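Local coordinates for type IV pilus secretin PilQ family protein (Vibrio cholerae, PDB 6W6M) that probably forms the outer-membrane secretin channel through which the type IV competence pilus of Vibrio cholerae passes during DNA uptake, at residues D302-A305 / V306-I310; M345-G349 / S350-G354; I427-N430 / K431-A434. All blocks are in the same frame, centred on the assembly; numbering follows the deposited sequence.

Interaction 1. Residues D302-A305 / V306-I310; sequences DNIA and VIREI
Arg-308 N gives the shortest sound polar bond here, 2.9 Å to the carbonyl O of Ile-304, with an N-H...O angle of 151°. It belongs to the opening turns of the alpha helix 303-314, where each amide reaches back four residues: Ile-307 N binds Asn-303 O at 3.0 Å and rather straighter, at 167°, and Glu-309 N binds Ala-305 O. The helix closes what looks like the beta-alpha-beta-beta-alpha fold of a periplasmic ring-building secretin domain. Its buried side carries Ile-304 and Ile-307. Ile-304 lies against Glu-255 of strand 253-258, while Arg-308, its chain bent at CG-CD, packs on Ile-257 and makes a weak, long ion pair with Glu-255. Val-306, on another side of the helix, packs on Ser-254 of the second subunit, so one helix serves both its own sheet and the neighbour. At the N-terminal end, Asn-303 turns its amide along the helix toward Val-306 and Ile-307, with CG anti to the backbone N (chi1 -151°); its ND2 makes a weak hydrogen bond to Leu-280 O. The OD1 side faces aliphatic carbons: OD1 lies 4.0 Å from Ile-307 CG1, while CG is 4.1 Å from Val-306 CG1.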
loop_
_atom_site.group_PDB
_atom_site.type_symbol
_atom_site.label_atom_id
_atom_site.label_comp_id
_atom_site.label_asym_id
_atom_site.label_seq_id
_atom_site.Cartn_x
_atom_site.Cartn_y
_atom_site.Cartn_z
ATOM N N ASP A 302 27.831 52.663 12.075
ATOM C CA ASP A 302 29.243 52.372 12.277
ATOM C C ASP A 302 29.659 51.089 11.564
ATOM O O ASP A 302 30.789 50.983 11.079
ATOM C CB ASP A 302 29.539 52.281 13.776
ATOM C CG ASP A 302 31.016 52.075 14.062
ATOM O OD1 ASP A 302 31.809 52.022 13.098
ATOM O OD2 ASP A 302 31.387 51.984 15.253
ATOM N N ASN A 303 28.719 50.158 11.457
ATOM C CA ASN A 303 28.961 48.905 10.768
ATOM C C ASN A 303 28.823 49.114 9.259
ATOM O O ASN A 303 29.379 48.355 8.470
ATOM C CB ASN A 303 28.003 47.821 11.260
ATOM C CG ASN A 303 28.600 46.431 11.161
ATOM O OD1 ASN A 303 29.726 46.260 10.698
ATOM N ND2 ASN A 303 27.847 45.430 11.601
ATOM N N ILE A 304 28.080 50.145 8.862
ATOM C CA ILE A 304 27.920 50.449 7.447
ATOM C C ILE A 304 29.264 50.797 6.828
ATOM O O ILE A 304 29.553 50.412 5.692
ATOM C CB ILE A 304 26.888 51.573 7.256
ATOM C CG1 ILE A 304 25.498 51.075 7.641
ATOM C CG2 ILE A 304 26.882 52.055 5.824
ATOM C CD1 ILE A 304 24.426 52.102 7.472
ATOM N N ALA A 305 30.129 51.476 7.580
ATOM C CA ALA A 305 31.402 51.921 7.021
ATOM C C ALA A 305 32.361 50.753 6.800
ATOM O O ALA A 305 33.042 50.682 5.769
ATOM C CB ALA A 305 32.028 52.975 7.929
ATOM N N VAL A 306 32.422 49.814 7.745
ATOM C CA VAL A 306 33.315 48.673 7.567
ATOM C C VAL A 306 32.788 47.745 6.479
ATOM O O VAL A 306 33.555 47.247 5.644
ATOM C CB VAL A 306 33.530 47.932 8.902
ATOM C CG1 VAL A 306 32.243 47.356 9.420
ATOM C CG2 VAL A 306 34.552 46.831 8.734
ATOM N N ILE A 307 31.476 47.499 6.467
ATOM C CA ILE A 307 30.877 46.710 5.397
ATOM C C ILE A 307 31.153 47.348 4.044
ATOM O O ILE A 307 31.510 46.662 3.078
ATOM C CB ILE A 307 29.372 46.543 5.652
ATOM C CG1 ILE A 307 29.137 45.554 6.789
ATOM C CG2 ILE A 307 28.658 46.090 4.403
ATOM C CD1 ILE A 307 27.688 45.383 7.158
ATOM N N ARG A 308 31.014 48.670 3.957
ATOM C CA ARG A 308 31.246 49.367 2.703
ATOM C C ARG A 308 32.692 49.233 2.260
ATOM O O ARG A 308 32.966 49.001 1.077
ATOM C CB ARG A 308 30.853 50.832 2.861
ATOM C CG ARG A 308 30.809 51.610 1.581
ATOM C CD ARG A 308 30.242 52.995 1.806
ATOM N NE ARG A 308 28.796 52.985 1.991
ATOM C CZ ARG A 308 27.918 53.190 1.015
ATOM N NH1 ARG A 308 28.335 53.416 -0.220
ATOM N NH2 ARG A 308 26.620 53.170 1.274
ATOM N N GLU A 309 33.633 49.335 3.199
ATOM C CA GLU A 309 35.044 49.229 2.842
ATOM C C GLU A 309 35.391 47.824 2.359
ATOM O O GLU A 309 36.098 47.653 1.359
ATOM C CB GLU A 309 35.909 49.623 4.036
ATOM C CG GLU A 309 37.391 49.617 3.752
ATOM C CD GLU A 309 38.208 50.058 4.946
ATOM O OE1 GLU A 309 37.612 50.332 6.006
ATOM O OE2 GLU A 309 39.447 50.136 4.825
ATOM N N ILE A 310 34.876 46.803 3.041
ATOM C CA ILE A 310 35.149 45.425 2.638
ATOM C C ILE A 310 34.570 45.140 1.253
ATOM O O ILE A 310 35.276 44.684 0.345
ATOM C CB ILE A 310 34.617 44.444 3.695
ATOM C CG1 ILE A 310 35.696 44.179 4.748
ATOM C CG2 ILE A 310 34.165 43.155 3.058
ATOM C CD1 ILE A 310 35.335 43.116 5.748
#

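Interaction 2. Residues M345-G349 / S350-G354; sequences MSTNG and SHSVG
The His-351 imidazole has Gly-349 O approaching it obliquely, 3.9 Å from CD2, where the chain reverses in a tight beta hairpin. Beside it, the stem of the other flat group meets the stem of the ring: Asn-348 CB lies 3.9 Å from His-351 CB. The two backbones are joined next to this pair by Asn-348 N, which donates to His-351 O at 2.7 Å, nearly along the C=O axis though bent at the hydrogen (135°). Gly-349 and Ser-350 form the tip, both with positive phi. Farther from the tip, Ser-346 and Val-353 make the hydrogen-bonded antiparallel pair: Ser-346 N to Val-353 O is 3.0 Å, in the carbonyl plane, and the return bond from Val-353 N to Ser-346 O is 2.9 Å. On their face, Ser-346 OG sits between its backbone N and carbonyl carbon (chi1 64°), which brings it to 3.5 Å from Val-353 CB. On the reverse face the non-hydrogen-bonded pair brings Thr-347 CG2 within 3.6 Å of Ser-352 OG. That Thr-347/Ser-352 face is covered by Gln-363 and, through Ser-352, by Asn-360 of helix 357-362. Along its outer edge, strand 352-354 pairs antiparallel with a strand of the second subunit, carrying the sheet across the interface.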
loop_
_atom_site.group_PDB
_atom_site.type_symbol
_atom_site.label_atom_id
_atom_site.label_comp_id
_atom_site.label_asym_id
_atom_site.label_seq_id
_atom_site.Cartn_x
_atom_site.Cartn_y
_atom_site.Cartn_z
ATOM N N MET A 345 45.831 -39.565 -56.872
ATOM C CA MET A 345 44.861 -40.626 -57.135
ATOM C C MET A 345 45.445 -41.555 -58.182
ATOM O O MET A 345 45.666 -41.129 -59.316
ATOM C CB MET A 345 43.545 -40.024 -57.612
ATOM C CG MET A 345 42.444 -41.006 -57.849
ATOM S SD MET A 345 40.919 -40.165 -58.294
ATOM C CE MET A 345 40.352 -39.590 -56.706
ATOM N N SER A 346 45.703 -42.807 -57.825
ATOM C CA SER A 346 46.367 -43.684 -58.775
ATOM C C SER A 346 45.851 -45.105 -58.629
ATOM O O SER A 346 45.408 -45.520 -57.559
ATOM C CB SER A 346 47.881 -43.648 -58.591
ATOM O OG SER A 346 48.241 -44.152 -57.324
ATOM N N THR A 347 45.929 -45.857 -59.721
ATOM C CA THR A 347 45.515 -47.253 -59.734
ATOM C C THR A 347 46.538 -48.057 -60.524
ATOM O O THR A 347 47.281 -47.510 -61.338
ATOM C CB THR A 347 44.112 -47.435 -60.328
ATOM O OG1 THR A 347 44.098 -46.934 -61.665
ATOM C CG2 THR A 347 43.095 -46.678 -59.524
ATOM N N ASN A 348 46.588 -49.355 -60.260
ATOM C CA ASN A 348 47.600 -50.211 -60.855
ATOM C C ASN A 348 47.057 -51.526 -61.390
ATOM O O ASN A 348 47.791 -52.246 -62.070
ATOM C CB ASN A 348 48.702 -50.506 -59.828
ATOM C CG ASN A 348 49.920 -51.142 -60.444
ATOM O OD1 ASN A 348 50.247 -50.888 -61.604
ATOM N ND2 ASN A 348 50.611 -51.968 -59.670
ATOM N N GLY A 349 45.801 -51.846 -61.130
ATOM C CA GLY A 349 45.317 -53.191 -61.329
ATOM C C GLY A 349 45.368 -53.926 -60.008
ATOM O O GLY A 349 46.439 -54.364 -59.578
ATOM N N SER A 350 44.216 -54.046 -59.349
ATOM C CA SER A 350 44.102 -54.659 -58.022
ATOM C C SER A 350 44.890 -53.903 -56.950
ATOM O O SER A 350 44.988 -54.362 -55.815
ATOM C CB SER A 350 44.532 -56.129 -58.042
ATOM O OG SER A 350 45.943 -56.235 -58.116
ATOM N N HIS A 351 45.439 -52.737 -57.282
ATOM C CA HIS A 351 46.178 -51.919 -56.328
ATOM C C HIS A 351 45.829 -50.462 -56.575
ATOM O O HIS A 351 45.795 -50.024 -57.724
ATOM C CB HIS A 351 47.692 -52.095 -56.459
ATOM C CG HIS A 351 48.220 -53.356 -55.856
ATOM N ND1 HIS A 351 49.315 -53.372 -55.021
ATOM C CD2 HIS A 351 47.823 -54.643 -55.979
ATOM C CE1 HIS A 351 49.564 -54.614 -54.646
ATOM N NE2 HIS A 351 48.672 -55.405 -55.213
ATOM N N SER A 352 45.598 -49.711 -55.501
ATOM C CA SER A 352 45.198 -48.316 -55.623
ATOM C C SER A 352 45.857 -47.483 -54.541
ATOM O O SER A 352 46.366 -48.009 -53.553
ATOM C CB SER A 352 43.684 -48.164 -55.523
ATOM O OG SER A 352 43.051 -48.795 -56.613
ATOM N N VAL A 353 45.848 -46.171 -54.745
ATOM C CA VAL A 353 46.344 -45.212 -53.764
ATOM C C VAL A 353 45.514 -43.945 -53.865
ATOM O O VAL A 353 45.306 -43.414 -54.960
ATOM C CB VAL A 353 47.833 -44.880 -53.961
ATOM C CG1 VAL A 353 48.240 -43.800 -52.998
ATOM C CG2 VAL A 353 48.689 -46.094 -53.728
ATOM N N GLY A 354 45.070 -43.445 -52.720
ATOM C CA GLY A 354 44.195 -42.292 -52.697
ATOM C C GLY A 354 44.396 -41.494 -51.432
ATOM O O GLY A 354 45.453 -41.551 -50.805
#

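Interaction 3. Residues I427-N430 / K431-A434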
loop_
_atom_site.group_PDB
_atom_site.type_symbol
_atom_site.label_atom_id
_atom_site.label_comp_id
_atom_site.label_asym_id
_atom_site.label_seq_id
_atom_site.Cartn_x
_atom_site.Cartn_y
_atom_site.Cartn_z
ATOM N N ILE A 427 37.326 29.236 -23.438
ATOM C CA ILE A 427 37.751 30.400 -22.669
ATOM C C ILE A 427 36.760 30.581 -21.525
ATOM O O ILE A 427 35.569 30.310 -21.686
ATOM C CB ILE A 427 37.860 31.670 -23.538
ATOM C CG1 ILE A 427 38.977 31.514 -24.558
ATOM C CG2 ILE A 427 38.081 32.914 -22.698
ATOM C CD1 ILE A 427 38.996 32.565 -25.601
ATOM N N THR A 428 37.251 30.982 -20.358
ATOM C CA THR A 428 36.403 31.090 -19.174
ATOM C C THR A 428 37.034 32.070 -18.192
ATOM O O THR A 428 38.147 32.551 -18.399
ATOM C CB THR A 428 36.182 29.717 -18.529
ATOM O OG1 THR A 428 35.187 29.816 -17.506
ATOM C CG2 THR A 428 37.464 29.195 -17.929
ATOM N N THR A 429 36.303 32.310 -17.099
ATOM C CA THR A 429 36.715 33.233 -16.008
ATOM C C THR A 429 37.301 32.409 -14.853
ATOM O O THR A 429 36.839 31.275 -14.653
ATOM C CB THR A 429 35.526 34.083 -15.522
ATOM O OG1 THR A 429 35.031 34.879 -16.604
ATOM C CG2 THR A 429 35.990 35.118 -14.508
ATOM N N ASN A 430 38.288 32.962 -14.139
ATOM C CA ASN A 430 38.982 32.261 -13.069
ATOM C C ASN A 430 38.007 31.716 -12.031
ATOM O O ASN A 430 37.101 32.416 -11.583
ATOM C CB ASN A 430 39.982 33.214 -12.415
ATOM C CG ASN A 430 40.948 32.517 -11.494
ATOM O OD1 ASN A 430 41.297 31.368 -11.709
ATOM N ND2 ASN A 430 41.413 33.222 -10.483
ATOM N N LYS A 431 38.207 30.450 -11.659
ATOM C CA LYS A 431 37.442 29.753 -10.619
ATOM C C LYS A 431 36.012 29.444 -11.054
ATOM O O LYS A 431 35.121 29.271 -10.228
ATOM C CB LYS A 431 37.435 30.535 -9.305
ATOM C CG LYS A 431 38.782 30.742 -8.636
ATOM C CD LYS A 431 39.324 29.478 -8.030
ATOM C CE LYS A 431 38.294 28.785 -7.180
ATOM N NZ LYS A 431 38.893 28.166 -5.976
ATOM N N GLN A 432 35.802 29.319 -12.355
ATOM C CA GLN A 432 34.459 29.201 -12.915
ATOM C C GLN A 432 34.350 27.989 -13.834
ATOM O O GLN A 432 35.208 27.801 -14.702
ATOM C CB GLN A 432 34.116 30.479 -13.671
ATOM C CG GLN A 432 33.995 31.696 -12.822
ATOM C CD GLN A 432 32.918 31.561 -11.775
ATOM O OE1 GLN A 432 31.842 31.016 -12.034
ATOM N NE2 GLN A 432 33.199 32.061 -10.579
ATOM N N PRO A 433 33.327 27.143 -13.678
ATOM C CA PRO A 433 33.278 25.885 -14.440
ATOM C C PRO A 433 32.751 26.060 -15.860
ATOM O O PRO A 433 31.763 26.753 -16.098
ATOM C CB PRO A 433 32.330 25.010 -13.611
ATOM C CG PRO A 433 32.092 25.752 -12.347
ATOM C CD PRO A 433 32.287 27.184 -12.646
ATOM N N ALA A 434 33.400 25.382 -16.808
ATOM C CA ALA A 434 32.987 25.482 -18.204
ATOM C C ALA A 434 33.068 24.111 -18.864
ATOM O O ALA A 434 33.809 23.230 -18.419
ATOM C CB ALA A 434 33.839 26.503 -18.948
#
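Asn-430, Lys-431 and Gln-432 carry this contact, a type II beta turn running from Thr-429 to Gln-432 that takes the chain off the end of strand 404-429 and back toward strand 434-444. Asn-430 and Lys-431 occupy the two central positions, and Lys-431 has the left-handed backbone (phi 71°) of the third residue in such a turn. Their side chains lie alongside one another and point the same way, Asn-430 CG meeting Lys-431 CG at 4.0 Å. Asn-430 holds its CG anti to the backbone N (chi1 -168°), which brings the amide beside Lys-431 N, CG 3.4 Å away. Gln-432, which closes the turn, folds back across it: its CG rests 3.9 Å from Thr-429 CB and 3.4 Å from Asn-430 O, while its bend at chi2 (-60°) keeps the amide near the turn, with NE2 4.0 Å from Asn-430 O. Past the turn the returning chain touches the strand. Thr-428 OG1 makes a weak hydrogen bond to Gln-432 O at 3.5 Å, and Ala-434 CB sits 4.0 Å from Thr-428 CB. Strand 456-471 holds the central pair from the same chain, Asn-430 OD1 bonding weakly to Ile-470 N and Lys-431 NZ weakly to Gln-469 OE1. On the third subunit, the backbone O of Gln-509 takes a weak bond from Thr-429 OG1. The chemistry is thus carbon against carbonyl, the CB and CG groups of Lys-431 and Gln-432 lying near the oxygens of Asn-430 and Thr-429. Because the side-chain bonds are weak, the turn probably owes more to its backbone, also bonded to Lys-319 and Val-466, and the long, weak ion pair of Lys-431 with Glu-290 of the second subunit would be expected to add little.

Overall arrangement
The three contacts follow one another along the chain; none nests in or crosses another. Interaction 1 comes first, within one helix of the short secretion-system domain. From there the chain enters the long strand 320-347, and interaction 2 closes the hairpin at its far end, on the opposite side of the chain's centre, its centre about 117 Å from that of interaction 1. Strand 404-429, a neighbour of 320-347 in the same sheet, then runs back to interaction 3, which closes the short turn leading to strand 434-444, its nearest atoms about 17 Å from interaction 1. All three contacts touch the second subunit.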